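Local coordinates for protein secretion chaperonin CsaA (Picrophilus torridus, PDB 5ZDI) that probably binds tRNA through an OB-fold domain and belongs to the CsaA family of protein-secretion chaperones, at residues 44-49 / 77-82; 61-66 / 81-86. One frame throughout, in Å; residues are numbered along the deposited sequence.

Contact 1: 44-49 / 77-82; sequences KNSSAQ and FISEVL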
loop_
_atom_site.group_PDB
_atom_site.type_symbol
_atom_site.label_atom_id
_atom_site.label_comp_id
_atom_site.label_asym_id
_atom_site.label_seq_id
_atom_site.Cartn_x
_atom_site.Cartn_y
_atom_site.Cartn_z
ATOM N N LYS A 44 -1.939 -1.426 17.955
ATOM C CA LYS A 44 -1.960 0.010 17.798
ATOM C C LYS A 44 -3.398 0.346 17.417
ATOM O O LYS A 44 -4.083 -0.433 16.719
ATOM C CB LYS A 44 -1.025 0.470 16.710
ATOM C CG LYS A 44 0.472 0.186 16.864
ATOM C CD LYS A 44 1.039 1.023 17.991
ATOM C CE LYS A 44 2.477 0.569 18.337
ATOM N NZ LYS A 44 2.911 1.201 19.659
ATOM N N ASN A 45 -3.792 1.542 17.778
ATOM C CA ASN A 45 -5.093 2.072 17.465
ATOM C C ASN A 45 -4.978 3.015 16.305
ATOM O O ASN A 45 -3.939 3.663 16.062
ATOM C CB ASN A 45 -5.658 2.841 18.656
ATOM C CG ASN A 45 -6.010 1.950 19.846
ATOM O OD1 ASN A 45 -6.373 0.750 19.722
ATOM N ND2 ASN A 45 -5.907 2.551 21.004
ATOM N N SER A 46 -6.073 3.155 15.567
ATOM C CA SER A 46 -6.145 4.022 14.407
ATOM C C SER A 46 -7.537 4.583 14.285
ATOM O O SER A 46 -8.517 3.890 14.573
ATOM C CB SER A 46 -5.778 3.285 13.135
ATOM O OG SER A 46 -5.616 4.223 12.108
ATOM N N SER A 47 -7.620 5.827 13.894
ATOM C CA SER A 47 -8.855 6.412 13.355
ATOM C C SER A 47 -8.937 6.269 11.846
ATOM O O SER A 47 -8.008 6.648 11.136
ATOM C CB SER A 47 -8.976 7.898 13.747
ATOM O OG SER A 47 -10.139 8.472 13.153
ATOM N N ALA A 48 -9.977 5.673 11.320
ATOM C CA ALA A 48 -10.067 5.466 9.863
ATOM C C ALA A 48 -11.441 5.851 9.295
ATOM O O ALA A 48 -12.457 5.309 9.792
ATOM C CB ALA A 48 -9.770 4.007 9.498
ATOM N N GLN A 49 -11.451 6.694 8.254
ATOM C CA GLN A 49 -12.706 7.109 7.581
ATOM C C GLN A 49 -13.100 6.085 6.555
ATOM O O GLN A 49 -13.118 6.364 5.328
ATOM C CB GLN A 49 -12.515 8.500 6.954
ATOM C CG GLN A 49 -12.307 9.536 8.030
ATOM C CD GLN A 49 -11.786 10.820 7.472
ATOM O OE1 GLN A 49 -12.329 11.306 6.489
ATOM N NE2 GLN A 49 -10.865 11.427 8.167
ATOM N N PHE A 77 -8.957 10.786 21.525
ATOM C CA PHE A 77 -8.454 9.487 21.039
ATOM C C PHE A 77 -7.084 9.726 20.414
ATOM O O PHE A 77 -6.874 10.761 19.778
ATOM C CB PHE A 77 -9.443 8.996 19.991
ATOM C CG PHE A 77 -9.069 7.694 19.332
ATOM C CD1 PHE A 77 -9.077 6.496 20.030
ATOM C CD2 PHE A 77 -8.689 7.696 17.998
ATOM C CE1 PHE A 77 -8.752 5.303 19.371
ATOM C CE2 PHE A 77 -8.351 6.495 17.348
ATOM C CZ PHE A 77 -8.388 5.313 18.022
ATOM N N ILE A 78 -6.183 8.770 20.575
ATOM C CA ILE A 78 -4.874 8.841 19.925
ATOM C C ILE A 78 -4.804 7.794 18.816
ATOM O O ILE A 78 -4.825 6.584 19.089
ATOM C CB ILE A 78 -3.732 8.618 20.942
ATOM C CG1 ILE A 78 -3.807 9.687 22.027
ATOM C CG2 ILE A 78 -2.388 8.659 20.243
ATOM C CD1 ILE A 78 -2.890 9.398 23.195
ATOM N N SER A 79 -4.627 8.307 17.612
ATOM C CA SER A 79 -4.469 7.497 16.417
ATOM C C SER A 79 -2.964 7.305 16.244
ATOM O O SER A 79 -2.236 8.267 16.015
ATOM C CB SER A 79 -5.072 8.143 15.230
ATOM O OG SER A 79 -4.964 7.274 14.113
ATOM N N GLU A 80 -2.546 6.050 16.287
ATOM C CA GLU A 80 -1.129 5.668 16.340
ATOM C C GLU A 80 -0.561 5.256 15.023
ATOM O O GLU A 80 0.667 5.214 14.875
ATOM C CB GLU A 80 -0.902 4.578 17.313
ATOM C CG GLU A 80 -1.213 5.016 18.741
ATOM C CD GLU A 80 -1.213 3.826 19.734
ATOM O OE1 GLU A 80 -1.948 2.810 19.571
ATOM O OE2 GLU A 80 -0.474 3.939 20.752
ATOM N N VAL A 81 -1.436 4.816 14.120
ATOM C CA VAL A 81 -0.997 4.388 12.743
ATOM C C VAL A 81 -2.000 4.922 11.709
ATOM O O VAL A 81 -3.140 5.227 12.045
ATOM C CB VAL A 81 -0.917 2.856 12.579
ATOM C CG1 VAL A 81 0.113 2.247 13.525
ATOM C CG2 VAL A 81 -2.276 2.192 12.781
ATOM N N LEU A 82 -1.547 4.980 10.456
ATOM C CA LEU A 82 -2.374 5.428 9.323
ATOM C C LEU A 82 -2.638 4.189 8.483
ATOM O O LEU A 82 -1.669 3.624 7.904
ATOM C CB LEU A 82 -1.626 6.447 8.466
ATOM C CG LEU A 82 -2.333 6.942 7.172
ATOM C CD1 LEU A 82 -3.602 7.701 7.518
ATOM C CD2 LEU A 82 -1.368 7.616 6.248
HETATM O O HOH W 1 1.093 1.730 21.626
HETATM O O HOH W 2 -5.020 5.212 21.253
#

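Contact 2: 61-66 / 81-86; sequences KKIIAV and VLVLGA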
loop_
_atom_site.group_PDB
_atom_site.type_symbol
_atom_site.label_atom_id
_atom_site.label_comp_id
_atom_site.label_asym_id
_atom_site.label_seq_id
_atom_site.Cartn_x
_atom_site.Cartn_y
_atom_site.Cartn_z
ATOM N N LYS A 61 -9.662 -8.492 8.996
ATOM C CA LYS A 61 -9.137 -8.080 7.708
ATOM C C LYS A 61 -7.671 -7.641 7.783
ATOM O O LYS A 61 -7.310 -6.833 8.675
ATOM C CB LYS A 61 -10.002 -6.921 7.169
ATOM C CG LYS A 61 -9.804 -6.645 5.705
ATOM C CD LYS A 61 -10.558 -5.395 5.331
ATOM C CE LYS A 61 -10.219 -4.804 3.930
ATOM N NZ LYS A 61 -10.366 -5.743 2.885
ATOM N N LYS A 62 -6.825 -8.145 6.862
ATOM C CA LYS A 62 -5.417 -7.697 6.766
ATOM C C LYS A 62 -5.358 -6.371 6.035
ATOM O O LYS A 62 -5.961 -6.187 4.952
ATOM C CB LYS A 62 -4.524 -8.722 6.059
ATOM C CG LYS A 62 -4.429 -9.983 6.838
ATOM C CD LYS A 62 -3.613 -11.014 6.087
ATOM C CE LYS A 62 -3.667 -12.303 6.894
ATOM N NZ LYS A 62 -2.962 -13.362 6.075
ATOM N N ILE A 63 -4.766 -5.422 6.688
ATOM C CA ILE A 63 -4.657 -4.058 6.162
ATOM C C ILE A 63 -3.155 -3.672 6.107
ATOM O O ILE A 63 -2.283 -4.435 6.555
ATOM C CB ILE A 63 -5.459 -3.061 7.036
ATOM C CG1 ILE A 63 -5.088 -3.042 8.512
ATOM C CG2 ILE A 63 -6.941 -3.361 6.951
ATOM C CD1 ILE A 63 -3.755 -2.394 8.793
ATOM N N ILE A 64 -2.899 -2.486 5.548
ATOM C CA ILE A 64 -1.612 -1.942 5.464
ATOM C C ILE A 64 -1.560 -0.602 6.124
ATOM O O ILE A 64 -2.426 0.229 5.924
ATOM C CB ILE A 64 -1.292 -1.759 3.912
ATOM C CG1 ILE A 64 -1.509 -3.059 3.137
ATOM C CG2 ILE A 64 0.099 -1.252 3.641
ATOM C CD1 ILE A 64 -0.612 -4.220 3.575
ATOM N N ALA A 65 -0.505 -0.354 6.932
ATOM C CA ALA A 65 -0.406 0.897 7.670
ATOM C C ALA A 65 1.011 1.409 7.818
ATOM O O ALA A 65 1.970 0.629 7.906
ATOM C CB ALA A 65 -1.036 0.733 9.039
ATOM N N VAL A 66 1.099 2.746 7.935
ATOM C CA VAL A 66 2.306 3.412 8.318
ATOM C C VAL A 66 2.428 3.330 9.835
ATOM O O VAL A 66 1.508 3.800 10.538
ATOM C CB VAL A 66 2.321 4.872 7.902
ATOM C CG1 VAL A 66 3.668 5.434 8.458
ATOM C CG2 VAL A 66 2.251 4.993 6.399
ATOM N N VAL A 81 -1.436 4.816 14.120
ATOM C CA VAL A 81 -0.997 4.388 12.743
ATOM C C VAL A 81 -2.000 4.922 11.709
ATOM O O VAL A 81 -3.140 5.227 12.045
ATOM C CB VAL A 81 -0.917 2.856 12.579
ATOM C CG1 VAL A 81 0.113 2.247 13.525
ATOM C CG2 VAL A 81 -2.276 2.192 12.781
ATOM N N LEU A 82 -1.547 4.980 10.456
ATOM C CA LEU A 82 -2.374 5.428 9.323
ATOM C C LEU A 82 -2.638 4.189 8.483
ATOM O O LEU A 82 -1.669 3.624 7.904
ATOM C CB LEU A 82 -1.626 6.447 8.466
ATOM C CG LEU A 82 -2.333 6.942 7.172
ATOM C CD1 LEU A 82 -3.602 7.701 7.518
ATOM C CD2 LEU A 82 -1.368 7.616 6.248
ATOM N N VAL A 83 -3.897 3.838 8.356
ATOM C CA VAL A 83 -4.325 2.734 7.537
ATOM C C VAL A 83 -4.446 3.235 6.080
ATOM O O VAL A 83 -5.021 4.293 5.861
ATOM C CB VAL A 83 -5.627 2.170 8.012
ATOM C CG1 VAL A 83 -6.083 0.990 7.116
ATOM C CG2 VAL A 83 -5.437 1.641 9.403
ATOM N N LEU A 84 -3.882 2.503 5.118
ATOM C CA LEU A 84 -3.786 3.022 3.736
ATOM C C LEU A 84 -4.960 2.581 2.957
ATOM O O LEU A 84 -5.316 1.366 2.956
ATOM C CB LEU A 84 -2.528 2.540 3.044
ATOM C CG LEU A 84 -1.287 3.091 3.810
ATOM C CD1 LEU A 84 -0.086 2.656 3.002
ATOM C CD2 LEU A 84 -1.387 4.565 4.057
ATOM N N GLY A 85 -5.528 3.526 2.245
ATOM C CA GLY A 85 -6.574 3.162 1.298
ATOM C C GLY A 85 -6.571 4.105 0.117
ATOM O O GLY A 85 -6.052 5.171 0.240
ATOM N N ALA A 86 -7.163 3.670 -0.993
ATOM C CA ALA A 86 -7.309 4.452 -2.193
ATOM C C ALA A 86 -8.563 5.306 -2.103
ATOM O O ALA A 86 -9.604 4.859 -1.681
ATOM C CB ALA A 86 -7.361 3.555 -3.375
HETATM O O HOH W 3 -5.050 -1.047 4.356
#

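Contact 1: 44-49 / 77-82
The ring of Phe77 meets strand 43-48 edge-on: Ser46 C and Ser47 N lie at its rim, near its plane, with Phe77 CE2 3.6 Å from Ser47 N, while Asn45 CB comes to CZ obliquely. Phe23 also meets this ring, the two planes inclined to each other. The second flat group is the carboxylate of Glu80, whose plane is turned 37° from the amide of Asn45 as the two side chains run alongside each other. Glu80 OE1 accepts Asn45 N at 2.9 Å through the anti lone pair, and in return Glu80 N donates to Asn45 O at 2.8 Å, so one residue grips both polar backbone atoms of the other; Val81 N adds a weak third bond to the same carbonyl. CG of Glu80 lies anti to the carbonyl carbon (chi1 -64°) and the chain then extends, which carries OE1 back to the strand. Glu80 OE2 lies 4.5 Å from Lys44 NZ, too far for a salt bridge, and a water joins the two. An alanine in place of this glutamate removes the carboxylate and would probably leave Asn45 N without its acceptor and the lysine without its water-bridged counter-charge. Further along, two serine hydroxyls carry the bonding: Ser47 N gives a nearly straight bond to Ser79 OG, and Ser46 OG donates to Val81 O at 2.7 Å from above the carbonyl plane. Val81 CG1 packs on Lys44 CB and CG. The axes of the short segments 44-48 and 77-79 are 95° apart, with side chains supplying much of the hydrogen bonding. Strand 43-48 keeps its regular antiparallel partner, strand 31-36, while Ser79 pairs through its backbone with Lys72 of strand 72-74.

Contact 2: 61-66 / 81-86
Ala65 faces Val83 as an antiparallel non-hydrogen-bonded pair and Val66 faces Leu82 as a hydrogen-bonded one, in a short ladder of the curled antiparallel sheet that forms the OB fold. Val66 and Leu82 exchange two backbone bonds, the shorter from Val66 N to Leu82 O at 2.9 Å, and Leu84 N reaches Ile64 O at 2.8 Å. Beyond that bond the strands diverge, and a water accepts from Ile64 N and lies 2.8 Å from Leu84 O, linking the two strands. The apolar side chains divide between the two faces of the sheet. With Ala65 and Val83 on one face, CG1 of Val83 points anti to its own nitrogen (chi1 180°) and rests against Ile63 CB at 4.1 Å; Leu33 and Ile35 of strand 31-36 also pack on Val83. Ala65 CB meets Val81 CB on the same side, with Phe37 touching both residues. Val66 and Leu82 occupy the other face, CB to CB at 4.3 Å. Leu84 reaches toward strand 62-66: the side chains of Leu84 and Ile64 slant across each other, Leu84 CD1 to Ile64 CG2 4.0 Å, and Leu84 CD2 approaches Val66 CG2. Phe7 of the second subunit packs on Leu82 and Leu84, so this side takes part in the dimer interface. Within the ladder, Ala65 CA lies 3.0 Å from Leu82 O in a CA-H...O contact.

In the fold
The two contacts use one strand, 77-88, in two different ways. Contact 2 is buried near the centre of the chain and joins true sheet neighbours, so its polar work is done by backbone pairing and its side chains are wholly apolar where they touch. Contact 1, partly buried and farther out, brings in a strand that crosses almost perpendicularly; serine hydroxyls, a carboxylate and waters add to a single strong bond between backbones and a weak one. Val81 and Leu82 belong to both, and the contacts also meet directly, Ser46 OG lying 3.7 Å from Val83 CG2. Together they tie strands 43-48 and 62-66 to a common partner.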